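Local coordinates for protein basic helix-loop-helix, putative, expressed (Oryza sativa subsp. japonica, PDB 5LW0) that binds ADP-ribose through its macrodomain, one part of a longer protein that is probably connected with ADP-ribosylation in the repair of DNA interstrand crosslinks, at residues D110-Q115 against N141-N146; W131-G136 against I188-G193; V171-P174 against P178-Q181. One frame throughout, in Å; residues are numbered along the deposited sequence. Where two conformers were deposited one is given.

Contact 1: D110-Q115 against N141-N146. With AR6 ([(2R,3S,4R,5R)-5-(6-aminopurin-9-yl)-3,4-dihydroxy-oxolan-2-yl]methyl [hydroxy-[[(2R,3S,4R,5S)-3,4,5-trihydroxyoxolan-2-yl]methoxy]phosphoryl] hydrogen phosphate), chain C.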
ATOM      1  N   ASP A 110      -5.933  -9.444  -6.442  1.00 19.56           N
ATOM      2  CA  ASP A 110      -5.131  -9.841  -5.305  1.00 19.86           C
ATOM      3  C   ASP A 110      -3.738  -9.221  -5.547  1.00 15.24           C
ATOM      4  O   ASP A 110      -3.099  -9.462  -6.576  1.00 16.92           O
ATOM      5  CB  ASP A 110      -5.039 -11.361  -5.291  1.00 22.67           C
ATOM      6  CG  ASP A 110      -4.239 -11.915  -4.120  1.00 23.36           C
ATOM      7  OD1 ASP A 110      -3.477 -11.199  -3.453  1.00 20.47           O
ATOM      8  OD2 ASP A 110      -4.346 -13.182  -3.912  1.00 26.96           O
ATOM      9  N   ILE A 111      -3.292  -8.422  -4.590  1.00 16.72           N
ATOM     10  CA  ILE A 111      -2.024  -7.745  -4.683  1.00 16.54           C
ATOM     11  C   ILE A 111      -0.824  -8.666  -4.831  1.00 16.53           C
ATOM     12  O   ILE A 111       0.242  -8.243  -5.226  1.00 16.57           O
ATOM     13  CB  ILE A 111      -1.877  -6.757  -3.516  1.00 17.20           C
ATOM     14  CG1 ILE A 111      -0.978  -5.590  -3.915  1.00 17.73           C
ATOM     15  CG2 ILE A 111      -1.439  -7.421  -2.257  1.00 16.23           C
ATOM     16  CD1 ILE A 111      -1.007  -4.455  -2.915  1.00 17.69           C
ATOM     17  N   THR A 112      -0.997  -9.955  -4.433  1.00 15.76           N
ATOM     18  CA  THR A 112       0.060 -10.954  -4.589  1.00 16.65           C
ATOM     19  C   THR A 112      -0.051 -11.758  -5.892  1.00 19.50           C
ATOM     20  O   THR A 112       0.779 -12.626  -6.116  1.00 18.37           O
ATOM     21  CB  THR A 112       0.067 -11.933  -3.407  1.00 18.50           C
ATOM     22  OG1 THR A 112      -1.095 -12.764  -3.443  1.00 18.87           O
ATOM     23  CG2 THR A 112       0.084 -11.186  -2.108  1.00 18.27           C
ATOM     24  N   GLN A 113      -1.041 -11.429  -6.738  1.00 17.56           N
ATOM     25  CA  GLN A 113      -1.213 -12.107  -8.005  1.00 19.02           C
ATOM     26  C   GLN A 113      -1.529 -11.111  -9.133  1.00 21.41           C
ATOM     27  O   GLN A 113      -2.335 -11.411 -10.072  1.00 19.80           O
ATOM     28  CB  GLN A 113      -2.354 -13.116  -7.909  1.00 21.88           C
ATOM     29  CG  GLN A 113      -2.159 -14.170  -6.821  1.00 24.29           C
ATOM     30  CD  GLN A 113      -3.246 -15.266  -6.838  1.00 26.71           C
ATOM     31  OE1 GLN A 113      -3.238 -16.139  -7.668  1.00 32.03           O
ATOM     32  NE2 GLN A 113      -4.175 -15.176  -5.922  1.00 31.92           N
ATOM     33  N   LEU A 114      -0.890  -9.937  -9.102  1.00 17.42           N
ATOM     34  CA  LEU A 114      -1.221  -8.964 -10.078  1.00 17.28           C
ATOM     35  C   LEU A 114      -0.820  -9.367 -11.519  1.00 17.29           C
ATOM     36  O   LEU A 114      -1.521  -9.026 -12.424  1.00 19.14           O
ATOM     37  CB  LEU A 114      -0.583  -7.603  -9.727  1.00 17.86           C
ATOM     38  CG  LEU A 114      -1.257  -6.989  -8.530  1.00 17.71           C
ATOM     39  CD1 LEU A 114      -0.428  -5.806  -8.018  1.00 19.15           C
ATOM     40  CD2 LEU A 114      -2.684  -6.615  -8.803  1.00 18.12           C
ATOM     41  N   GLN A 115       0.364  -9.936 -11.703  1.00 19.48           N
ATOM     42  CA  GLN A 115       0.826 -10.323 -13.053  1.00 21.74           C
ATOM     43  C   GLN A 115       0.108 -11.591 -13.505  1.00 22.81           C
ATOM     44  O   GLN A 115      -0.513 -11.614 -14.591  1.00 24.60           O
ATOM     45  CB  GLN A 115       2.315 -10.522 -13.085  1.00 26.22           C
ATOM     46  CG  GLN A 115       2.819 -10.996 -14.449  1.00 28.85           C
ATOM     47  CD  GLN A 115       4.323 -10.932 -14.551  1.00 37.31           C
ATOM     48  OE1 GLN A 115       5.049 -11.551 -13.755  1.00 42.76           O
ATOM     49  NE2 GLN A 115       4.813 -10.205 -15.539  1.00 42.04           N
ATOM     50  N   ASN A 141      -1.491  -8.261   5.020  1.00 16.34           N
ATOM     51  CA  ASN A 141      -0.195  -8.655   5.599  1.00 16.14           C
ATOM     52  C   ASN A 141       0.009 -10.177   5.561  1.00 16.91           C
ATOM     53  O   ASN A 141       1.034 -10.670   5.107  1.00 15.79           O
ATOM     54  CB  ASN A 141      -0.115  -8.145   7.015  1.00 16.47           C
ATOM     55  CG  ASN A 141       1.206  -8.448   7.665  1.00 19.76           C
ATOM     56  OD1 ASN A 141       2.185  -7.803   7.440  1.00 17.04           O
ATOM     57  ND2 ASN A 141       1.212  -9.492   8.537  1.00 18.20           N
ATOM     58  N   ALA A 142      -1.046 -10.918   5.927  1.00 18.36           N
ATOM     59  CA  ALA A 142      -0.953 -12.389   5.833  1.00 18.94           C
ATOM     60  C   ALA A 142      -0.739 -12.873   4.437  1.00 19.15           C
ATOM     61  O   ALA A 142       0.080 -13.749   4.190  1.00 20.37           O
ATOM     62  CB  ALA A 142      -2.199 -13.008   6.430  1.00 19.34           C
ATOM     63  N   ALA A 143      -1.470 -12.275   3.501  1.00 20.81           N
ATOM     64  CA  ALA A 143      -1.378 -12.675   2.120  1.00 18.56           C
ATOM     65  C   ALA A 143      -0.003 -12.440   1.534  1.00 19.07           C
ATOM     66  O   ALA A 143       0.500 -13.264   0.810  1.00 19.40           O
ATOM     67  CB  ALA A 143      -2.445 -11.928   1.305  1.00 19.72           C
ATOM     68  N   ILE A 144       0.592 -11.246   1.814  1.00 17.01           N
ATOM     69  CA  ILE A 144       1.859 -10.928   1.300  1.00 16.28           C
ATOM     70  C   ILE A 144       2.942 -11.853   1.860  1.00 17.47           C
ATOM     71  O   ILE A 144       3.772 -12.345   1.117  1.00 19.63           O
ATOM     72  CB  ILE A 144       2.192  -9.401   1.484  1.00 16.64           C
ATOM     73  CG1 ILE A 144       1.322  -8.614   0.484  1.00 17.47           C
ATOM     74  CG2 ILE A 144       3.649  -9.169   1.245  1.00 18.24           C
ATOM     75  CD1 ILE A 144       1.328  -7.119   0.694  1.00 17.50           C
ATOM     76  N   TYR A 145       2.955 -12.042   3.170  1.00 17.76           N
ATOM     77  CA  TYR A 145       3.994 -12.886   3.775  1.00 17.73           C
ATOM     78  C   TYR A 145       3.843 -14.351   3.280  1.00 22.54           C
ATOM     79  O   TYR A 145       4.838 -15.001   3.037  1.00 22.69           O
ATOM     80  CB  TYR A 145       3.952 -12.793   5.311  1.00 17.97           C
ATOM     81  CG  TYR A 145       4.810 -11.744   5.851  1.00 18.22           C
ATOM     82  CD1 TYR A 145       6.156 -11.937   5.928  1.00 19.64           C
ATOM     83  CD2 TYR A 145       4.279 -10.517   6.314  1.00 19.75           C
ATOM     84  CE1 TYR A 145       7.002 -10.961   6.465  1.00 21.70           C
ATOM     85  CE2 TYR A 145       5.121  -9.523   6.828  1.00 20.61           C
ATOM     86  CZ  TYR A 145       6.487  -9.772   6.901  1.00 23.84           C
ATOM     87  OH  TYR A 145       7.370  -8.799   7.355  1.00 26.11           O
ATOM     88  N   ASN A 146       2.605 -14.815   3.116  1.00 24.16           N
ATOM     89  CA  ASN A 146       2.348 -16.191   2.584  1.00 25.81           C
ATOM     90  C   ASN A 146       2.826 -16.344   1.193  1.00 28.91           C
ATOM     91  O   ASN A 146       3.469 -17.308   0.869  1.00 28.01           O
ATOM     92  CB  ASN A 146       0.898 -16.544   2.693  1.00 29.39           C
ATOM     93  CG  ASN A 146       0.496 -16.879   4.110  1.00 33.15           C
ATOM     94  OD1 ASN A 146       1.346 -17.152   4.952  1.00 39.07           O
ATOM     95  ND2 ASN A 146      -0.796 -16.864   4.378  1.00 39.44           N
TER
HETATM   96  N1  AR6 C 301      -5.072  -8.098  -2.237  1.00 16.95           N
HETATM   97  C2  AR6 C 301      -5.542  -6.833  -2.286  1.00 18.03           C
HETATM   98  N3  AR6 C 301      -6.175  -6.239  -1.293  1.00 18.91           N
HETATM   99  C4  AR6 C 301      -6.395  -6.903  -0.116  1.00 21.42           C
HETATM  100  C5  AR6 C 301      -5.911  -8.238   0.059  1.00 22.40           C
HETATM  101  C6  AR6 C 301      -5.206  -8.840  -1.086  1.00 18.89           C
HETATM  102  N6  AR6 C 301      -4.704 -10.051  -1.045  1.00 19.77           N
HETATM  103  N7  AR6 C 301      -6.276  -8.645   1.365  1.00 22.08           N
HETATM  104  C8  AR6 C 301      -6.887  -7.582   1.937  1.00 20.80           C
HETATM  105  N9  AR6 C 301      -6.957  -6.520   1.055  1.00 21.22           N
HETATM  106  PA  AR6 C 301      -6.035  -4.879   6.091  1.00 20.24           P
HETATM  107  PB  AR6 C 301      -5.467  -2.567   7.880  1.00 19.39           P
HETATM  108  C1' AR6 C 301      -7.429  -5.172   1.291  1.00 20.94           C
HETATM  109  O1A AR6 C 301      -7.060  -5.357   7.140  1.00 22.58           O
HETATM  110  O1B AR6 C 301      -6.924  -2.203   8.032  1.00 17.94           O
HETATM  111  C1D AR6 C 301      -3.107  -6.865   9.162  1.00 39.55           C
HETATM  112  O1D AR6 C 301      -3.317  -8.259   9.240  1.00 39.06           O
HETATM  113  C2' AR6 C 301      -8.640  -4.988   2.197  1.00 19.81           C
HETATM  114  O2' AR6 C 301      -9.898  -5.345   1.546  1.00 21.13           O
HETATM  115  O2A AR6 C 301      -5.074  -5.846   5.510  1.00 20.34           O
HETATM  116  O2B AR6 C 301      -4.442  -1.487   7.698  1.00 18.03           O
HETATM  117  C2D AR6 C 301      -1.843  -6.492   9.993  1.00 39.83           C
HETATM  118  O2D AR6 C 301      -1.337  -7.659  10.759  1.00 34.94           O
HETATM  119  C3' AR6 C 301      -8.489  -3.537   2.582  1.00 22.37           C
HETATM  120  O3' AR6 C 301      -9.078  -2.649   1.594  1.00 21.52           O
HETATM  121  O3A AR6 C 301      -5.191  -3.617   6.679  1.00 19.65           O
HETATM  122  C3D AR6 C 301      -2.280  -5.367  10.890  1.00 33.63           C
HETATM  123  O3D AR6 C 301      -2.376  -5.938  12.226  1.00 46.89           O
HETATM  124  C4' AR6 C 301      -6.963  -3.329   2.623  1.00 20.37           C
HETATM  125  O4' AR6 C 301      -6.383  -4.460   2.013  1.00 21.19           O
HETATM  126  C4D AR6 C 301      -3.672  -4.942  10.364  1.00 30.38           C
HETATM  127  O4D AR6 C 301      -4.237  -6.058   9.636  1.00 29.21           O
HETATM  128  C5' AR6 C 301      -6.404  -3.184   4.016  1.00 22.56           C
HETATM  129  O5' AR6 C 301      -6.935  -4.182   4.909  1.00 21.21           O
HETATM  130  C5D AR6 C 301      -3.665  -3.777   9.380  1.00 22.87           C
HETATM  131  O5D AR6 C 301      -5.052  -3.420   9.188  1.00 20.97           O
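The adenine of AR6 has I111 CG2 above its plane on one side, just beyond the rim at N1 and 3.7 Å from that atom, with A143 CB on the same side, beyond N6 at 3.8 Å; at its edge stand D110 and the backbone of I111. Two nearly straight bonds read this edge: N6 donates to D110 OD1 at 2.9 Å (175°), and I111 N donates to AR6 N1 at 3.0 Å. The carboxylate of D110 is itself gripped on both faces. T112 N and T112 OG1 both reach OD1 from above one face, Q113 NE2 gives a hydrogen bond to OD2 from that same face, and the adenine amino group arrives from the other. The bond from T112 N closes an Asx turn within the type I beta turn D110-Q113, which follows strand 104-108, and an aspartate paired with the adenine amino group is familiar from other macrodomains. Toward helix 139-148 no hydrogen bond forms and methyl groups do the touching. T112 OG1 sits between its backbone N and carbonyl carbon (chi1 69°), turned to D110, which sends CG2 to the helix, 3.6 Å from A143 O and 3.9 Å from I144 CG1. Beside it, I111 CG2 meets I144 CD1 at 4.1 Å. Further along the ligand, N141 CB lies 3.8 Å from C2D of the distal ribose, while N127, K134 and G136 hold the amide of N141.

Contact 2: W131-G136 against I188-G193; sequences WRLKPG and IIHVLG
The loop carrying W131 and L133 passes alongside the end of strand 187-192 with no hydrogen bond between them, the CA atoms of W131 and L192 lying 6.5 Å apart and those of L133 and H190 7.7 Å. H190 and L192 point toward the loop, V191 in between points away, and so two separate side-chain pairs make the contact. L192 CD2 touches the root of the tryptophan, 3.7 Å from W131 CB, and its other branch, CD1, lies 3.9 Å from W131 N. With CG between the backbone N and the carbonyl carbon (chi1 75°), the indole leads away from L192, leaving CB as the side-chain atom that touches it. R132 CG stands over the centre of one indole face. L133 takes a left-handed backbone conformation, and its CD2 meets H190 CB at 3.8 Å, the two side chains crossing at a slant. The imidazole is buried, but both nitrogens have partners, ND1 in N127 and NE2 in T156. The same loop runs on to G136, which touches ADP-ribose. Helix 150-159 reaches L133 through T156, strand 167-172 flanks H190, and helix 208-230 covers V191 on the reverse side of the sheet.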
ATOM      1  N   TRP A 131       2.761  -3.258  13.756  1.00 16.74           N
ATOM      2  CA  TRP A 131       3.876  -2.447  14.244  1.00 15.27           C
ATOM      3  C   TRP A 131       5.130  -3.261  14.482  1.00 14.98           C
ATOM      4  O   TRP A 131       6.224  -2.735  14.491  1.00 15.45           O
ATOM      5  CB  TRP A 131       3.478  -1.629  15.470  1.00 16.91           C
ATOM      6  CG  TRP A 131       3.348  -2.389  16.794  1.00 18.39           C
ATOM      7  CD1 TRP A 131       2.215  -2.883  17.346  1.00 21.25           C
ATOM      8  CD2 TRP A 131       4.392  -2.594  17.778  1.00 18.17           C
ATOM      9  NE1 TRP A 131       2.492  -3.397  18.603  1.00 21.62           N
ATOM     10  CE2 TRP A 131       3.809  -3.203  18.888  1.00 18.64           C
ATOM     11  CE3 TRP A 131       5.746  -2.252  17.833  1.00 21.70           C
ATOM     12  CZ2 TRP A 131       4.555  -3.593  20.007  1.00 18.80           C
ATOM     13  CZ3 TRP A 131       6.485  -2.629  18.942  1.00 20.96           C
ATOM     14  CH2 TRP A 131       5.887  -3.320  19.999  1.00 20.28           C
ATOM     15  N   ARG A 132       4.960  -4.554  14.720  1.00 15.39           N
ATOM     16  CA  ARG A 132       6.097  -5.445  14.989  1.00 15.68           C
ATOM     17  C   ARG A 132       6.667  -6.054  13.710  1.00 16.90           C
ATOM     18  O   ARG A 132       7.639  -6.822  13.747  1.00 19.91           O
ATOM     19  CB  ARG A 132       5.650  -6.591  15.948  1.00 18.23           C
ATOM     20  CG  ARG A 132       5.109  -6.134  17.296  1.00 21.49           C
ATOM     21  CD  ARG A 132       4.825  -7.388  18.191  1.00 25.39           C
ATOM     22  NE  ARG A 132       4.313  -7.045  19.553  1.00 27.49           N
ATOM     23  CZ  ARG A 132       3.015  -6.847  19.883  1.00 33.49           C
ATOM     24  NH1 ARG A 132       2.041  -6.933  18.962  1.00 33.82           N
ATOM     25  NH2 ARG A 132       2.677  -6.552  21.162  1.00 34.42           N
ATOM     26  N   LEU A 133       6.062  -5.729  12.577  1.00 16.28           N
ATOM     27  CA  LEU A 133       6.456  -6.262  11.242  1.00 18.46           C
ATOM     28  C   LEU A 133       6.473  -7.791  11.191  1.00 20.91           C
ATOM     29  O   LEU A 133       7.431  -8.385  10.707  1.00 23.81           O
ATOM     30  CB  LEU A 133       7.824  -5.693  10.793  1.00 19.20           C
ATOM     31  CG  LEU A 133       7.869  -4.168  10.673  1.00 20.31           C
ATOM     32  CD1 LEU A 133       9.265  -3.671  10.320  1.00 26.39           C
ATOM     33  CD2 LEU A 133       6.918  -3.700   9.592  1.00 22.19           C
ATOM     34  N   LYS A 134       5.456  -8.410  11.774  1.00 19.61           N
ATOM     35  CA  LYS A 134       5.390  -9.865  11.838  1.00 22.83           C
ATOM     36  C   LYS A 134       4.405 -10.384  10.795  1.00 24.67           C
ATOM     37  O   LYS A 134       3.454  -9.673  10.413  1.00 23.57           O
ATOM     38  CB  LYS A 134       4.930 -10.318  13.229  1.00 24.72           C
ATOM     39  CG  LYS A 134       5.850  -9.918  14.344  1.00 29.34           C
ATOM     40  CD  LYS A 134       7.096 -10.752  14.335  1.00 30.51           C
ATOM     41  CE  LYS A 134       8.051 -10.379  15.477  1.00 33.98           C
ATOM     42  NZ  LYS A 134       9.424 -10.821  15.161  1.00 38.06           N
ATOM     43  N   PRO A 135       4.600 -11.592  10.361  1.00 22.51           N
ATOM     44  CA  PRO A 135       3.653 -12.266   9.469  1.00 24.98           C
ATOM     45  C   PRO A 135       2.347 -12.605  10.105  1.00 25.44           C
ATOM     46  O   PRO A 135       2.163 -12.405  11.289  1.00 26.11           O
ATOM     47  CB  PRO A 135       4.358 -13.595   9.121  1.00 27.51           C
ATOM     48  CG  PRO A 135       5.672 -13.537   9.713  1.00 32.15           C
ATOM     49  CD  PRO A 135       5.692 -12.502  10.775  1.00 28.77           C
ATOM     50  N   GLY A 136       1.436 -13.140   9.291  1.00 27.20           N
ATOM     51  CA  GLY A 136       0.157 -13.584   9.779  1.00 27.92           C
ATOM     52  C   GLY A 136      -0.768 -12.437  10.057  1.00 30.01           C
ATOM     53  O   GLY A 136      -0.673 -11.358   9.415  1.00 28.57           O
ATOM     54  N   ILE A 188       8.900  -4.661  -1.378  1.00 15.52           N
ATOM     55  CA  ILE A 188       7.685  -4.513  -0.607  1.00 15.79           C
ATOM     56  C   ILE A 188       7.882  -3.346   0.341  1.00 14.60           C
ATOM     57  O   ILE A 188       8.901  -3.256   0.989  1.00 15.44           O
ATOM     58  CB  ILE A 188       7.398  -5.814   0.180  1.00 18.25           C
ATOM     59  CG1 ILE A 188       7.024  -6.935  -0.865  1.00 23.36           C
ATOM     60  CG2 ILE A 188       6.320  -5.588   1.221  1.00 17.93           C
ATOM     61  CD1 ILE A 188       6.961  -8.273  -0.292  1.00 26.23           C
ATOM     62  N   ILE A 189       6.916  -2.470   0.412  1.00 13.45           N
ATOM     63  CA  ILE A 189       6.970  -1.386   1.351  1.00 12.11           C
ATOM     64  C   ILE A 189       5.938  -1.630   2.421  1.00 12.43           C
ATOM     65  O   ILE A 189       4.745  -1.514   2.159  1.00 12.91           O
ATOM     66  CB  ILE A 189       6.735   0.012   0.653  1.00 12.08           C
ATOM     67  CG1 ILE A 189       7.693   0.199  -0.511  1.00 12.91           C
ATOM     68  CG2 ILE A 189       6.849   1.097   1.700  1.00 13.10           C
ATOM     69  CD1 ILE A 189       7.431   1.451  -1.350  1.00 12.64           C
ATOM     70  N   HIS A 190       6.401  -1.932   3.654  1.00 13.33           N
ATOM     71  CA  HIS A 190       5.525  -2.092   4.779  1.00 13.12           C
ATOM     72  C   HIS A 190       5.091  -0.700   5.245  1.00 11.59           C
ATOM     73  O   HIS A 190       5.936   0.131   5.514  1.00 13.05           O
ATOM     74  CB  HIS A 190       6.247  -2.759   5.922  1.00 14.87           C
ATOM     75  CG  HIS A 190       6.774  -4.126   5.608  1.00 16.82           C
ATOM     76  ND1 HIS A 190       5.952  -5.196   5.334  1.00 18.28           N
ATOM     77  CD2 HIS A 190       8.025  -4.612   5.629  1.00 18.20           C
ATOM     78  CE1 HIS A 190       6.689  -6.291   5.188  1.00 19.78           C
ATOM     79  NE2 HIS A 190       7.955  -5.958   5.334  1.00 19.65           N
ATOM     80  N   VAL A 191       3.794  -0.511   5.475  1.00 12.20           N
ATOM     81  CA  VAL A 191       3.222   0.763   5.910  1.00 13.63           C
ATOM     82  C   VAL A 191       2.375   0.516   7.150  1.00 14.18           C
ATOM     83  O   VAL A 191       1.601  -0.475   7.168  1.00 14.48           O
ATOM     84  CB  VAL A 191       2.273   1.310   4.847  1.00 14.31           C
ATOM     85  CG1 VAL A 191       1.834   2.677   5.275  1.00 15.52           C
ATOM     86  CG2 VAL A 191       2.932   1.339   3.492  1.00 16.39           C
ATOM     87  N   LEU A 192       2.501   1.341   8.161  1.00 12.36           N
ATOM     88  CA  LEU A 192       1.643   1.205   9.363  1.00 13.17           C
ATOM     89  C   LEU A 192       0.684   2.385   9.374  1.00 13.02           C
ATOM     90  O   LEU A 192       1.094   3.546   9.577  1.00 12.76           O
ATOM     91  CB  LEU A 192       2.458   1.177  10.637  1.00 14.60           C
ATOM     92  CG  LEU A 192       1.599   0.966  11.914  1.00 16.25           C
ATOM     93  CD1 LEU A 192       0.891  -0.354  11.874  1.00 16.93           C
ATOM     94  CD2 LEU A 192       2.476   1.094  13.132  1.00 16.58           C
ATOM     95  N   GLY A 193      -0.608   2.105   9.216  1.00 14.41           N
ATOM     96  CA  GLY A 193      -1.570   3.151   9.285  1.00 14.73           C
ATOM     97  C   GLY A 193      -2.092   3.360  10.711  1.00 16.94           C
ATOM     98  O   GLY A 193      -1.778   2.571  11.559  1.00 16.52           O
TER

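Contact 3: V171-P174 against P178-Q181; sequences VPLP and PLHQ
A short connection brings the end of an edge strand against the first turn of a helix: L173 and P174, just past strand 167-172, meet L179 and H180 of helix 178-183 through one side-chain-to-backbone hydrogen bond and a leucine pair. It belongs to the macrodomain sheet's outer margin, where the chain leaves strand 167-172 and turns through the helix before coming back antiparallel as strand 187-192. L173 does most of the work. Its CG lies anti to the backbone N (chi1 -178°), carrying CD2 onto the helix, where this methyl is 3.8 Å from H180 N and 4.0 Å from L179 CB. The CD2 branch of L179 comes up beside the same methyl at 4.1 Å, the two leucine side chains crossing at about a right angle. Both leucines also touch V185 and A148, the latter from helix 139-148, so their meeting belongs to the buried layer under this margin. The helix start has a further polar tie, a hydrogen bond between L179 N and S177 OG. On the outer side, in the conformer described of the two deposited, the H180 ring turns its edge to the strand end, and ND1 donates to L173 O at 3.0 Å. The acceptor lies close to the imidazole plane, yet the donor stands 40° above the carbonyl plane and the N-H...O angle is 147°, so the bond is bent. The ring of P174 packs on D151 and R154 of helix 150-159, while its carbonyl O comes obliquely to the imidazole, 3.5 Å from ND1. As donor, ND1 would carry a proton in this conformer, which the L173 carbonyl takes along the bent bond, while the CD2 methyl of L173 packs on H180 and L179 beside it.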
ATOM      1  N   VAL A 171      11.559  -2.624   1.631  1.00 13.78           N
ATOM      2  CA  VAL A 171      12.376  -3.854   1.779  1.00 15.12           C
ATOM      3  C   VAL A 171      12.584  -4.456   0.418  1.00 16.72           C
ATOM      4  O   VAL A 171      11.612  -4.807  -0.261  1.00 16.57           O
ATOM      5  CB  VAL A 171      11.652  -4.857   2.684  1.00 15.80           C
ATOM      6  CG1 VAL A 171      12.473  -6.155   2.824  1.00 18.80           C
ATOM      7  CG2 VAL A 171      11.377  -4.238   4.069  1.00 17.02           C
ATOM      8  N   PRO A 172      13.855  -4.699   0.023  1.00 18.31           N
ATOM      9  CA  PRO A 172      14.040  -5.414  -1.236  1.00 19.59           C
ATOM     10  C   PRO A 172      13.722  -6.875  -1.083  1.00 19.22           C
ATOM     11  O   PRO A 172      14.065  -7.474  -0.071  1.00 19.73           O
ATOM     12  CB  PRO A 172      15.533  -5.236  -1.559  1.00 22.11           C
ATOM     13  CG  PRO A 172      16.077  -4.369  -0.525  1.00 25.18           C
ATOM     14  CD  PRO A 172      15.112  -4.264   0.613  1.00 20.35           C
ATOM     15  N   LEU A 173      12.979  -7.419  -2.040  1.00 20.59           N
ATOM     16  CA  LEU A 173      12.506  -8.802  -1.966  1.00 20.63           C
ATOM     17  C   LEU A 173      13.496  -9.702  -2.737  1.00 24.53           C
ATOM     18  O   LEU A 173      13.674  -9.502  -3.922  1.00 23.30           O
ATOM     19  CB  LEU A 173      11.117  -8.928  -2.616  1.00 20.59           C
ATOM     20  CG  LEU A 173      10.501 -10.313  -2.563  1.00 20.37           C
ATOM     21  CD1 LEU A 173      10.253 -10.796  -1.152  1.00 21.95           C
ATOM     22  CD2 LEU A 173       9.225 -10.408  -3.365  1.00 22.61           C
ATOM     23  N   PRO A 174      14.154 -10.654  -2.034  1.00 25.79           N
ATOM     24  CA  PRO A 174      15.108 -11.523  -2.722  1.00 28.43           C
ATOM     25  C   PRO A 174      14.525 -12.209  -3.923  1.00 26.49           C
ATOM     26  O   PRO A 174      13.352 -12.594  -3.921  1.00 26.03           O
ATOM     27  CB  PRO A 174      15.468 -12.536  -1.643  1.00 31.23           C
ATOM     28  CG  PRO A 174      15.305 -11.781  -0.377  1.00 32.45           C
ATOM     29  CD  PRO A 174      14.072 -10.953  -0.622  1.00 28.49           C
ATOM     30  N   PRO A 178       9.149 -16.797  -4.208  1.00 28.08           N
ATOM     31  CA  PRO A 178       8.135 -17.149  -5.192  1.00 29.47           C
ATOM     32  C   PRO A 178       7.347 -15.928  -5.712  1.00 28.51           C
ATOM     33  O   PRO A 178       6.979 -15.878  -6.887  1.00 28.27           O
ATOM     34  CB  PRO A 178       7.210 -18.102  -4.413  1.00 31.55           C
ATOM     35  CG  PRO A 178       8.126 -18.760  -3.428  1.00 34.66           C
ATOM     36  CD  PRO A 178       9.113 -17.694  -3.030  1.00 30.67           C
ATOM     37  N   LEU A 179       7.115 -14.939  -4.837  1.00 26.09           N
ATOM     38  CA  LEU A 179       6.429 -13.717  -5.256  1.00 22.54           C
ATOM     39  C   LEU A 179       7.231 -12.928  -6.313  1.00 22.73           C
ATOM     40  O   LEU A 179       6.643 -12.356  -7.220  1.00 21.69           O
ATOM     41  CB  LEU A 179       6.122 -12.835  -4.038  1.00 21.53           C
ATOM     42  CG  LEU A 179       5.330 -11.547  -4.329  1.00 22.59           C
ATOM     43  CD1 LEU A 179       3.972 -11.829  -4.963  1.00 21.53           C
ATOM     44  CD2 LEU A 179       5.116 -10.856  -2.999  1.00 21.31           C
ATOM     45  N   HIS A 180       8.569 -12.924  -6.195  1.00 21.82           N
ATOM     46  CA  HIS A 180       9.424 -12.290  -7.173  0.50 22.74           C
ATOM     47  C   HIS A 180       9.346 -13.129  -8.512  1.00 24.41           C
ATOM     48  O   HIS A 180       9.153 -12.602  -9.591  1.00 25.82           O
ATOM     49  CB  HIS A 180      10.879 -12.214  -6.579  0.50 24.13           C
ATOM     50  CG  HIS A 180      11.805 -11.242  -7.265  0.50 24.91           C
ATOM     51  ND1 HIS A 180      12.641 -10.379  -6.567  0.50 26.92           N
ATOM     52  CD2 HIS A 180      12.068 -11.033  -8.575  0.50 28.78           C
ATOM     53  CE1 HIS A 180      13.380  -9.696  -7.426  0.50 26.46           C
ATOM     54  NE2 HIS A 180      13.048 -10.072  -8.647  0.50 25.40           N
ATOM     55  N   GLN A 181       9.531 -14.436  -8.383  1.00 25.90           N
ATOM     56  CA  GLN A 181       9.543 -15.323  -9.545  1.00 28.33           C
ATOM     57  C   GLN A 181       8.243 -15.297 -10.327  1.00 29.18           C
ATOM     58  O   GLN A 181       8.267 -15.247 -11.542  1.00 31.69           O
ATOM     59  CB  GLN A 181       9.877 -16.743  -9.110  1.00 30.87           C
ATOM     60  CG  GLN A 181      11.312 -16.881  -8.621  1.00 33.86           C
ATOM     61  CD  GLN A 181      11.559 -18.153  -7.825  1.00 46.39           C
ATOM     62  OE1 GLN A 181      12.695 -18.433  -7.415  1.00 57.26           O
ATOM     63  NE2 GLN A 181      10.501 -18.908  -7.560  1.00 51.99           N
TER

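Overall arrangement
From the N terminus, the chain leaves strand 104-108 into 110-115, and contact 1 closes when helix 139-148 comes back against that turn. Before it does, 131-136 has already opened contact 2, which closes only at strand 187-192, so the two cross. They also touch, through helix 139-148 and the loop 131-136, where Y145 OH packs on L133 O and H190. Contact 3 opens and closes wholly within the span of contact 2, at the sheet's edge strand; V171 and I188 pair there through their backbones. L179 further packs on T112 O, so contact 3 abuts contact 1, and L173 and L179 also rest on A148 of helix 139-148, the helix that carries one side of contact 1.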